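GTP-binding protein (Thermus thermophilus, PDB 2DBY) binds guanine nucleotide through a P-loop G domain of the OBG family and probably acts as a ribosome-associated ATPase. Local coordinates at residues A20-A28 / N39-D47; V238-E246 / L266-A277. All coordinates share one frame; numbering follows the deposited sequence. Where two conformers were deposited one is given.

Interaction 1: residues A20-A28 / N39-D47; sequences ALTRANALA and NVGVVPLED
Asn-25, in the last turn of the helix that follows the P-loop, accepts the backbone N-H of Val-42 on strand 40-44: Val-42 N lies 2.8 Å from Asn-25 OD1 in a nearly straight bond (163° at the hydrogen). The donor stands above the plane of the amide carbonyl, 44° out of it, rather than on a lone pair. With CG anti to the backbone N (chi1 180°), the amide reaches across to the strand and lies over Gly-41, where a CB would collide with Asn-25 CG. Asn-25 CA also makes a CA-H...O contact with Val-42 O, 3.3 Å away, and a water donates to Leu-21 O and, more weakly, to Val-42 O.

Apolar groups meet around this polar link. Leu-21 CD2 presses on Val-43 CG2 at 3.3 Å, tighter than usual van der Waals contact. Beyond the helix, the type I turn from Asn-25 to Ala-28 sets Ala-28 CB 3.7 Å from Val-42 CG2 and brings Leu-27 and Ala-28 to the ring of Pro-44. The helix after the P-loop thus packs on the strand that pairs antiparallel with strand 66-75, as in Ras-like G domains.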
loop_
_atom_site.group_PDB
_atom_site.type_symbol
_atom_site.label_atom_id
_atom_site.label_comp_id
_atom_site.label_asym_id
_atom_site.label_seq_id
_atom_site.Cartn_x
_atom_site.Cartn_y
_atom_site.Cartn_z
ATOM N N ALA A 20 -12.265 2.539 13.295
ATOM C CA ALA A 20 -12.434 1.312 12.529
ATOM C C ALA A 20 -11.124 0.558 12.315
ATOM O O ALA A 20 -11.054 -0.671 12.450
ATOM C CB ALA A 20 -13.087 1.632 11.195
ATOM N N LEU A 21 -10.075 1.294 11.972
ATOM C CA LEU A 21 -8.789 0.691 11.734
ATOM C C LEU A 21 -8.224 0.077 13.014
ATOM O O LEU A 21 -7.651 -1.010 12.977
ATOM C CB LEU A 21 -7.832 1.753 11.171
ATOM C CG LEU A 21 -8.151 2.144 9.727
ATOM C CD1 LEU A 21 -7.389 3.416 9.330
ATOM C CD2 LEU A 21 -7.762 0.981 8.805
ATOM N N THR A 22 -8.377 0.762 14.147
ATOM C CA THR A 22 -7.825 0.182 15.377
ATOM C C THR A 22 -8.597 -1.088 15.754
ATOM O O THR A 22 -8.016 -2.045 16.259
ATOM C CB THR A 22 -7.790 1.226 16.508
ATOM O OG1 THR A 22 -6.915 2.292 16.106
ATOM C CG2 THR A 22 -7.226 0.613 17.818
ATOM N N ARG A 23 -9.896 -1.115 15.505
ATOM C CA ARG A 23 -10.641 -2.346 15.786
ATOM C C ARG A 23 -10.150 -3.474 14.856
ATOM O O ARG A 23 -9.893 -4.611 15.288
ATOM C CB ARG A 23 -12.151 -2.116 15.581
ATOM C CG ARG A 23 -12.774 -1.256 16.658
ATOM C CD ARG A 23 -14.225 -0.951 16.307
ATOM N NE ARG A 23 -14.964 -0.242 17.361
ATOM C CZ ARG A 23 -15.475 -0.847 18.436
ATOM N NH1 ARG A 23 -15.309 -2.165 18.608
ATOM N NH2 ARG A 23 -16.183 -0.146 19.315
ATOM N N ALA A 24 -10.017 -3.169 13.573
ATOM C CA ALA A 24 -9.560 -4.171 12.618
ATOM C C ALA A 24 -8.177 -4.725 12.977
ATOM O O ALA A 24 -7.904 -5.923 12.817
ATOM C CB ALA A 24 -9.550 -3.571 11.212
ATOM N N ASN A 25 -7.325 -3.856 13.506
ATOM C CA ASN A 25 -5.960 -4.231 13.874
ATOM C C ASN A 25 -5.975 -5.287 14.991
ATOM O O ASN A 25 -5.084 -6.127 15.064
ATOM C CB ASN A 25 -5.211 -2.970 14.289
ATOM C CG ASN A 25 -3.771 -3.236 14.704
ATOM O OD1 ASN A 25 -2.969 -3.741 13.924
ATOM N ND2 ASN A 25 -3.440 -2.870 15.939
ATOM N N ALA A 26 -7.015 -5.270 15.831
ATOM C CA ALA A 26 -7.090 -6.244 16.928
ATOM C C ALA A 26 -7.428 -7.647 16.420
ATOM O O ALA A 26 -7.425 -8.609 17.202
ATOM C CB ALA A 26 -8.126 -5.794 17.964
ATOM N N LEU A 27 -7.716 -7.767 15.123
ATOM C CA LEU A 27 -8.035 -9.063 14.503
ATOM C C LEU A 27 -6.828 -9.728 13.839
ATOM O O LEU A 27 -6.908 -10.885 13.408
ATOM C CB LEU A 27 -9.105 -8.890 13.411
ATOM C CG LEU A 27 -10.521 -8.390 13.706
ATOM C CD1 LEU A 27 -11.314 -8.298 12.394
ATOM C CD2 LEU A 27 -11.215 -9.333 14.664
ATOM N N ALA A 28 -5.706 -9.018 13.757
ATOM C CA ALA A 28 -4.520 -9.522 13.066
ATOM C C ALA A 28 -3.862 -10.799 13.600
ATOM O O ALA A 28 -3.769 -11.001 14.808
ATOM C CB ALA A 28 -3.465 -8.391 12.989
ATOM N N ASN A 39 -0.122 4.784 16.816
ATOM C CA ASN A 39 -0.636 5.292 15.539
ATOM C C ASN A 39 -0.445 4.359 14.362
ATOM O O ASN A 39 -0.778 4.728 13.239
ATOM C CB ASN A 39 0.035 6.623 15.195
ATOM C CG ASN A 39 -0.383 7.735 16.136
ATOM O OD1 ASN A 39 -1.557 7.844 16.487
ATOM N ND2 ASN A 39 0.572 8.564 16.549
ATOM N N VAL A 40 0.054 3.157 14.629
ATOM C CA VAL A 40 0.347 2.185 13.578
ATOM C C VAL A 40 -0.414 0.867 13.759
ATOM O O VAL A 40 -0.375 0.253 14.835
ATOM C CB VAL A 40 1.876 1.877 13.552
ATOM C CG1 VAL A 40 2.207 0.924 12.403
ATOM C CG2 VAL A 40 2.707 3.192 13.423
ATOM N N GLY A 41 -1.118 0.428 12.714
ATOM C CA GLY A 41 -1.851 -0.822 12.844
ATOM C C GLY A 41 -1.987 -1.431 11.467
ATOM O O GLY A 41 -1.576 -0.818 10.481
ATOM N N VAL A 42 -2.557 -2.620 11.387
ATOM C CA VAL A 42 -2.725 -3.251 10.085
ATOM C C VAL A 42 -4.157 -3.686 9.861
ATOM O O VAL A 42 -4.942 -3.824 10.811
ATOM C CB VAL A 42 -1.821 -4.489 9.923
ATOM C CG1 VAL A 42 -0.362 -4.118 10.131
ATOM C CG2 VAL A 42 -2.229 -5.558 10.903
ATOM N N VAL A 43 -4.503 -3.886 8.593
ATOM C CA VAL A 43 -5.830 -4.356 8.230
ATOM C C VAL A 43 -5.625 -5.707 7.556
ATOM O O VAL A 43 -4.978 -5.776 6.525
ATOM C CB VAL A 43 -6.528 -3.409 7.207
ATOM C CG1 VAL A 43 -7.892 -4.006 6.807
ATOM C CG2 VAL A 43 -6.718 -2.013 7.805
ATOM N N PRO A 44 -6.127 -6.799 8.158
ATOM C CA PRO A 44 -5.969 -8.129 7.556
ATOM C C PRO A 44 -6.649 -8.086 6.168
ATOM O O PRO A 44 -7.787 -7.604 6.044
ATOM C CB PRO A 44 -6.720 -9.042 8.527
ATOM C CG PRO A 44 -6.573 -8.336 9.861
ATOM C CD PRO A 44 -6.818 -6.879 9.459
ATOM N N LEU A 45 -5.969 -8.605 5.148
ATOM C CA LEU A 45 -6.471 -8.601 3.773
ATOM C C LEU A 45 -7.244 -9.887 3.535
ATOM O O LEU A 45 -6.697 -10.979 3.651
ATOM C CB LEU A 45 -5.302 -8.548 2.787
ATOM C CG LEU A 45 -5.061 -7.355 1.866
ATOM C CD1 LEU A 45 -4.064 -7.797 0.793
ATOM C CD2 LEU A 45 -6.366 -6.867 1.229
ATOM N N GLU A 46 -8.522 -9.759 3.216
ATOM C CA GLU A 46 -9.330 -10.942 2.971
ATOM C C GLU A 46 -8.917 -11.484 1.616
ATOM O O GLU A 46 -8.658 -10.720 0.681
ATOM C CB GLU A 46 -10.822 -10.565 3.006
ATOM C CG GLU A 46 -11.278 -10.362 4.441
ATOM C CD GLU A 46 -12.642 -9.716 4.582
ATOM O OE1 GLU A 46 -13.492 -9.908 3.694
ATOM O OE2 GLU A 46 -12.859 -9.027 5.604
ATOM N N ASP A 47 -8.844 -12.801 1.502
ATOM C CA ASP A 47 -8.439 -13.389 0.228
ATOM C C ASP A 47 -9.077 -14.773 0.102
ATOM O O ASP A 47 -8.704 -15.714 0.820
ATOM C CB ASP A 47 -6.908 -13.472 0.181
ATOM C CG ASP A 47 -6.376 -13.927 -1.176
ATOM O OD1 ASP A 47 -5.187 -13.663 -1.456
ATOM O OD2 ASP A 47 -7.132 -14.556 -1.960
HETATM O O HOH W 1 -5.469 -0.943 11.165
#

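Interaction 2: residues V238-E246 / L266-A277; sequences VVVVSARLE and LQESGLQRLARA. With GDP (guanosine-5'-diphosphate), chain B.
A helix laid antiparallel along a strand of the nucleotide-binding sheet, whose first backbone amides meet the carboxylate of Glu-246, makes this buried contact: helix 270-277 runs at 167° to strand 238-241, their axes 8.3 Å apart. Glu-246 provides the polar part. Its OE1 lies 2.7 Å from Gly-270 N and its OE2 3.0 Å from Leu-271 N, two weak hydrogen bonds that set the carboxylate against the first turn of the helix, where the helix dipole would probably favour its charge. A turn about CB-CG (chi2 -55°) folds the chain back and brings both oxygens there. Were Glu-246 replaced by alanine, the amides of Gly-270 and Leu-271 would probably lose these acceptors and a gap would open beside the helix start. Ser-269 caps the same turn, its OG accepting from Gln-272 N. Gly-270 suits the site, since a CB would clash with Glu-246 OE1.

Ser-242 to Arg-244, from strand end to helix start, probably correspond to the G5 element, one of the guanine-recognition motifs of G domains: Ser-242 OG donates to GDP O6 over 3.0 Å, and Arg-244 N to the same oxygen at 3.1 Å. Ser-242 OG also accepts from Leu-245 N as an N-cap.

Val-241 CG1 lies 3.9 Å from Gly-270 O. Toward the start of the strand, Val-239 CG2 meets Ala-277 CB at 3.3 Å, a tight fit, while CG1 approaches Arg-273 CB.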
loop_
_atom_site.group_PDB
_atom_site.type_symbol
_atom_site.label_atom_id
_atom_site.label_comp_id
_atom_site.label_asym_id
_atom_site.label_seq_id
_atom_site.Cartn_x
_atom_site.Cartn_y
_atom_site.Cartn_z
ATOM N N VAL A 238 -8.466 6.994 -6.287
ATOM C CA VAL A 238 -9.572 7.398 -5.398
ATOM C C VAL A 238 -10.277 6.185 -4.796
ATOM O O VAL A 238 -10.521 5.173 -5.477
ATOM C CB VAL A 238 -10.644 8.247 -6.182
ATOM C CG1 VAL A 238 -11.865 8.546 -5.294
ATOM C CG2 VAL A 238 -10.034 9.573 -6.620
ATOM N N VAL A 239 -10.553 6.255 -3.500
ATOM C CA VAL A 239 -11.322 5.184 -2.867
ATOM C C VAL A 239 -12.440 5.881 -2.116
ATOM O O VAL A 239 -12.191 6.841 -1.374
ATOM C CB VAL A 239 -10.536 4.357 -1.845
ATOM C CG1 VAL A 239 -11.437 3.202 -1.363
ATOM C CG2 VAL A 239 -9.259 3.793 -2.461
ATOM N N VAL A 240 -13.670 5.407 -2.300
ATOM C CA VAL A 240 -14.802 6.032 -1.613
ATOM C C VAL A 240 -15.228 5.185 -0.423
ATOM O O VAL A 240 -15.478 3.985 -0.571
ATOM C CB VAL A 240 -16.002 6.196 -2.579
ATOM C CG1 VAL A 240 -17.160 6.900 -1.866
ATOM C CG2 VAL A 240 -15.555 6.945 -3.835
ATOM N N VAL A 241 -15.302 5.808 0.750
ATOM C CA VAL A 241 -15.724 5.096 1.964
ATOM C C VAL A 241 -16.619 5.978 2.826
ATOM O O VAL A 241 -16.663 7.197 2.670
ATOM C CB VAL A 241 -14.509 4.725 2.857
ATOM C CG1 VAL A 241 -13.444 4.028 2.023
ATOM C CG2 VAL A 241 -13.953 5.981 3.549
ATOM N N SER A 242 -17.364 5.351 3.724
ATOM C CA SER A 242 -18.113 6.106 4.724
ATOM C C SER A 242 -17.396 5.702 6.026
ATOM O O SER A 242 -17.542 4.563 6.488
ATOM C CB SER A 242 -19.577 5.653 4.817
ATOM O OG SER A 242 -20.129 6.183 6.005
ATOM N N ALA A 243 -16.614 6.610 6.608
ATOM C CA ALA A 243 -15.880 6.318 7.839
ATOM C C ALA A 243 -16.839 5.894 8.937
ATOM O O ALA A 243 -16.560 4.983 9.706
ATOM C CB ALA A 243 -15.099 7.566 8.301
ATOM N N ARG A 244 -17.962 6.587 9.043
ATOM C CA ARG A 244 -18.910 6.216 10.083
ATOM C C ARG A 244 -19.406 4.785 9.902
ATOM O O ARG A 244 -19.488 4.013 10.868
ATOM C CB ARG A 244 -20.104 7.169 10.090
ATOM C CG ARG A 244 -21.117 6.829 11.162
ATOM C CD ARG A 244 -22.142 7.921 11.334
ATOM N NE ARG A 244 -23.229 7.476 12.203
ATOM C CZ ARG A 244 -24.283 8.218 12.519
ATOM N NH1 ARG A 244 -24.387 9.451 12.035
ATOM N NH2 ARG A 244 -25.234 7.726 13.306
ATOM N N LEU A 245 -19.748 4.423 8.679
ATOM C CA LEU A 245 -20.222 3.064 8.419
ATOM C C LEU A 245 -19.130 2.052 8.748
ATOM O O LEU A 245 -19.390 1.004 9.333
ATOM C CB LEU A 245 -20.624 2.901 6.954
ATOM C CG LEU A 245 -21.098 1.487 6.573
ATOM C CD1 LEU A 245 -22.374 1.155 7.345
ATOM C CD2 LEU A 245 -21.383 1.446 5.065
ATOM N N GLU A 246 -17.888 2.352 8.371
ATOM C CA GLU A 246 -16.822 1.410 8.666
ATOM C C GLU A 246 -16.648 1.204 10.162
ATOM O O GLU A 246 -16.395 0.082 10.613
ATOM C CB GLU A 246 -15.487 1.883 8.062
ATOM C CG GLU A 246 -15.513 1.896 6.535
ATOM C CD GLU A 246 -15.918 0.552 5.949
ATOM O OE1 GLU A 246 -16.851 0.515 5.118
ATOM O OE2 GLU A 246 -15.305 -0.467 6.325
ATOM N N LEU A 266 -24.001 -3.642 -0.922
ATOM C CA LEU A 266 -22.560 -3.392 -1.000
ATOM C C LEU A 266 -21.861 -4.730 -0.761
ATOM O O LEU A 266 -22.245 -5.489 0.146
ATOM C CB LEU A 266 -22.142 -2.365 0.056
ATOM C CG LEU A 266 -22.856 -1.019 -0.092
ATOM C CD1 LEU A 266 -22.481 -0.132 1.090
ATOM C CD2 LEU A 266 -22.485 -0.350 -1.415
ATOM N N GLN A 267 -20.832 -5.006 -1.561
ATOM C CA GLN A 267 -20.135 -6.291 -1.482
ATOM C C GLN A 267 -18.799 -6.382 -0.749
ATOM O O GLN A 267 -18.330 -7.494 -0.465
ATOM C CB GLN A 267 -19.938 -6.832 -2.902
ATOM C CG GLN A 267 -21.215 -6.891 -3.753
ATOM C CD GLN A 267 -22.394 -7.575 -3.056
ATOM O OE1 GLN A 267 -22.229 -8.558 -2.318
ATOM N NE2 GLN A 267 -23.593 -7.062 -3.305
ATOM N N GLU A 268 -18.181 -5.247 -0.442
ATOM C CA GLU A 268 -16.874 -5.246 0.226
ATOM C C GLU A 268 -16.804 -4.035 1.150
ATOM O O GLU A 268 -17.255 -2.972 0.763
ATOM C CB GLU A 268 -15.793 -5.163 -0.859
ATOM C CG GLU A 268 -14.373 -5.149 -0.370
ATOM C CD GLU A 268 -13.381 -5.214 -1.525
ATOM O OE1 GLU A 268 -13.680 -4.616 -2.580
ATOM O OE2 GLU A 268 -12.309 -5.853 -1.382
ATOM N N SER A 269 -16.256 -4.181 2.353
ATOM C CA SER A 269 -16.181 -3.036 3.266
ATOM C C SER A 269 -15.250 -1.976 2.732
ATOM O O SER A 269 -14.405 -2.246 1.877
ATOM C CB SER A 269 -15.688 -3.452 4.656
ATOM O OG SER A 269 -14.333 -3.835 4.600
ATOM N N GLY A 270 -15.379 -0.776 3.288
ATOM C CA GLY A 270 -14.532 0.316 2.871
ATOM C C GLY A 270 -13.122 0.049 3.339
ATOM O O GLY A 270 -12.179 0.447 2.681
ATOM N N LEU A 271 -12.965 -0.614 4.488
ATOM C CA LEU A 271 -11.628 -0.904 4.964
ATOM C C LEU A 271 -10.951 -1.884 4.043
ATOM O O LEU A 271 -9.754 -1.746 3.793
ATOM C CB LEU A 271 -11.628 -1.470 6.382
ATOM C CG LEU A 271 -11.909 -0.544 7.558
ATOM C CD1 LEU A 271 -11.463 -1.313 8.822
ATOM C CD2 LEU A 271 -11.178 0.765 7.448
ATOM N N GLN A 272 -11.690 -2.870 3.524
ATOM C CA GLN A 272 -11.048 -3.811 2.608
ATOM C C GLN A 272 -10.670 -3.099 1.309
ATOM O O GLN A 272 -9.602 -3.329 0.748
ATOM C CB GLN A 272 -11.964 -5.020 2.311
ATOM C CG GLN A 272 -12.000 -6.016 3.457
ATOM C CD GLN A 272 -10.612 -6.592 3.773
ATOM O OE1 GLN A 272 -9.977 -7.222 2.925
ATOM N NE2 GLN A 272 -10.147 -6.367 4.992
ATOM N N ARG A 273 -11.569 -2.259 0.804
ATOM C CA ARG A 273 -11.275 -1.519 -0.419
ATOM C C ARG A 273 -10.042 -0.653 -0.220
ATOM O O ARG A 273 -9.212 -0.537 -1.125
ATOM C CB ARG A 273 -12.445 -0.612 -0.807
ATOM C CG ARG A 273 -13.685 -1.309 -1.340
ATOM C CD ARG A 273 -14.854 -0.312 -1.308
ATOM N NE ARG A 273 -15.934 -0.647 -2.230
ATOM C CZ ARG A 273 -15.859 -0.522 -3.553
ATOM N NH1 ARG A 273 -14.745 -0.069 -4.124
ATOM N NH2 ARG A 273 -16.903 -0.835 -4.309
ATOM N N LEU A 274 -9.940 -0.020 0.953
ATOM C CA LEU A 274 -8.784 0.836 1.252
ATOM C C LEU A 274 -7.514 -0.012 1.354
ATOM O O LEU A 274 -6.457 0.369 0.880
ATOM C CB LEU A 274 -9.011 1.601 2.569
ATOM C CG LEU A 274 -7.879 2.536 3.004
ATOM C CD1 LEU A 274 -7.624 3.620 1.955
ATOM C CD2 LEU A 274 -8.289 3.173 4.344
ATOM N N ALA A 275 -7.625 -1.176 1.986
ATOM C CA ALA A 275 -6.473 -2.053 2.106
ATOM C C ALA A 275 -5.977 -2.477 0.714
ATOM O O ALA A 275 -4.770 -2.502 0.447
ATOM C CB ALA A 275 -6.847 -3.302 2.968
ATOM N N ARG A 276 -6.914 -2.801 -0.177
ATOM C CA ARG A 276 -6.556 -3.215 -1.532
ATOM C C ARG A 276 -5.952 -2.047 -2.315
ATOM O O ARG A 276 -5.061 -2.241 -3.145
ATOM C CB ARG A 276 -7.784 -3.773 -2.270
ATOM C CG ARG A 276 -8.215 -5.176 -1.803
ATOM C CD ARG A 276 -9.183 -5.850 -2.798
ATOM N NE ARG A 276 -10.382 -5.053 -3.046
ATOM C CZ ARG A 276 -10.553 -4.259 -4.098
ATOM N NH1 ARG A 276 -9.603 -4.158 -5.021
ATOM N NH2 ARG A 276 -11.663 -3.543 -4.219
ATOM N N ALA A 277 -6.439 -0.837 -2.059
ATOM C CA ALA A 277 -5.900 0.344 -2.737
ATOM C C ALA A 277 -4.489 0.592 -2.193
ATOM O O ALA A 277 -3.585 0.962 -2.943
ATOM C CB ALA A 277 -6.791 1.580 -2.502
HETATM P PB GDP B . -11.306 14.307 12.230
HETATM O O1B GDP B . -11.273 15.724 12.787
HETATM O O2B GDP B . -10.755 14.256 10.705
HETATM O O3B GDP B . -10.911 13.166 13.165
HETATM O O3A GDP B . -12.911 14.060 12.017
HETATM P PA GDP B . -13.941 13.158 12.872
HETATM O O1A GDP B . -13.516 11.753 12.852
HETATM O O2A GDP B . -14.007 13.686 14.391
HETATM O "O5'" GDP B . -15.399 13.271 12.187
HETATM C "C5'" GDP B . -15.854 14.627 12.255
HETATM C "C4'" GDP B . -17.404 14.632 12.274
HETATM O "O4'" GDP B . -17.984 14.010 11.060
HETATM C "C3'" GDP B . -18.028 13.840 13.416
HETATM O "O3'" GDP B . -19.073 14.263 14.290
HETATM C "C2'" GDP B . -18.170 12.423 12.803
HETATM O "O2'" GDP B . -19.269 11.783 13.495
HETATM C "C1'" GDP B . -18.745 12.785 11.442
HETATM N N9 GDP B . -18.492 11.747 10.399
HETATM C C8 GDP B . -17.281 11.153 10.097
HETATM N N7 GDP B . -17.422 10.297 9.122
HETATM C C5 GDP B . -18.724 10.280 8.732
HETATM C C6 GDP B . -19.465 9.565 7.731
HETATM O O6 GDP B . -18.906 8.766 7.017
HETATM N N1 GDP B . -20.820 9.802 7.600
HETATM C C2 GDP B . -21.451 10.718 8.422
HETATM N N2 GDP B . -22.797 10.938 8.271
HETATM N N3 GDP B . -20.774 11.394 9.360
HETATM C C4 GDP B . -19.429 11.208 9.547
#

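Overall arrangement
The centres of interactions 1 and 2 lie 13 Å apart, and the two are joined mainly through helix 270-281. Gln-272, on the side of that helix turned from strand 238-241, meets the backbone of segment 39-47 with both ends of its amide: NE2 is 2.9 Å from Pro-44 O and OE1 2.9 Å from Glu-46 N, both probable hydrogen bonds. Leu-271 CD2 packs on Leu-21 CD2 at 3.7 Å, and Ala-20 CB touches Glu-246 O. Both contacts reach the same sheet, but they stand differently to the nucleotide. Interaction 2 touches the guanine directly, whereas in interaction 1 the side chain of Leu-21 remains about 11 Å from GDP, on the helix that begins at the phosphate-binding P-loop.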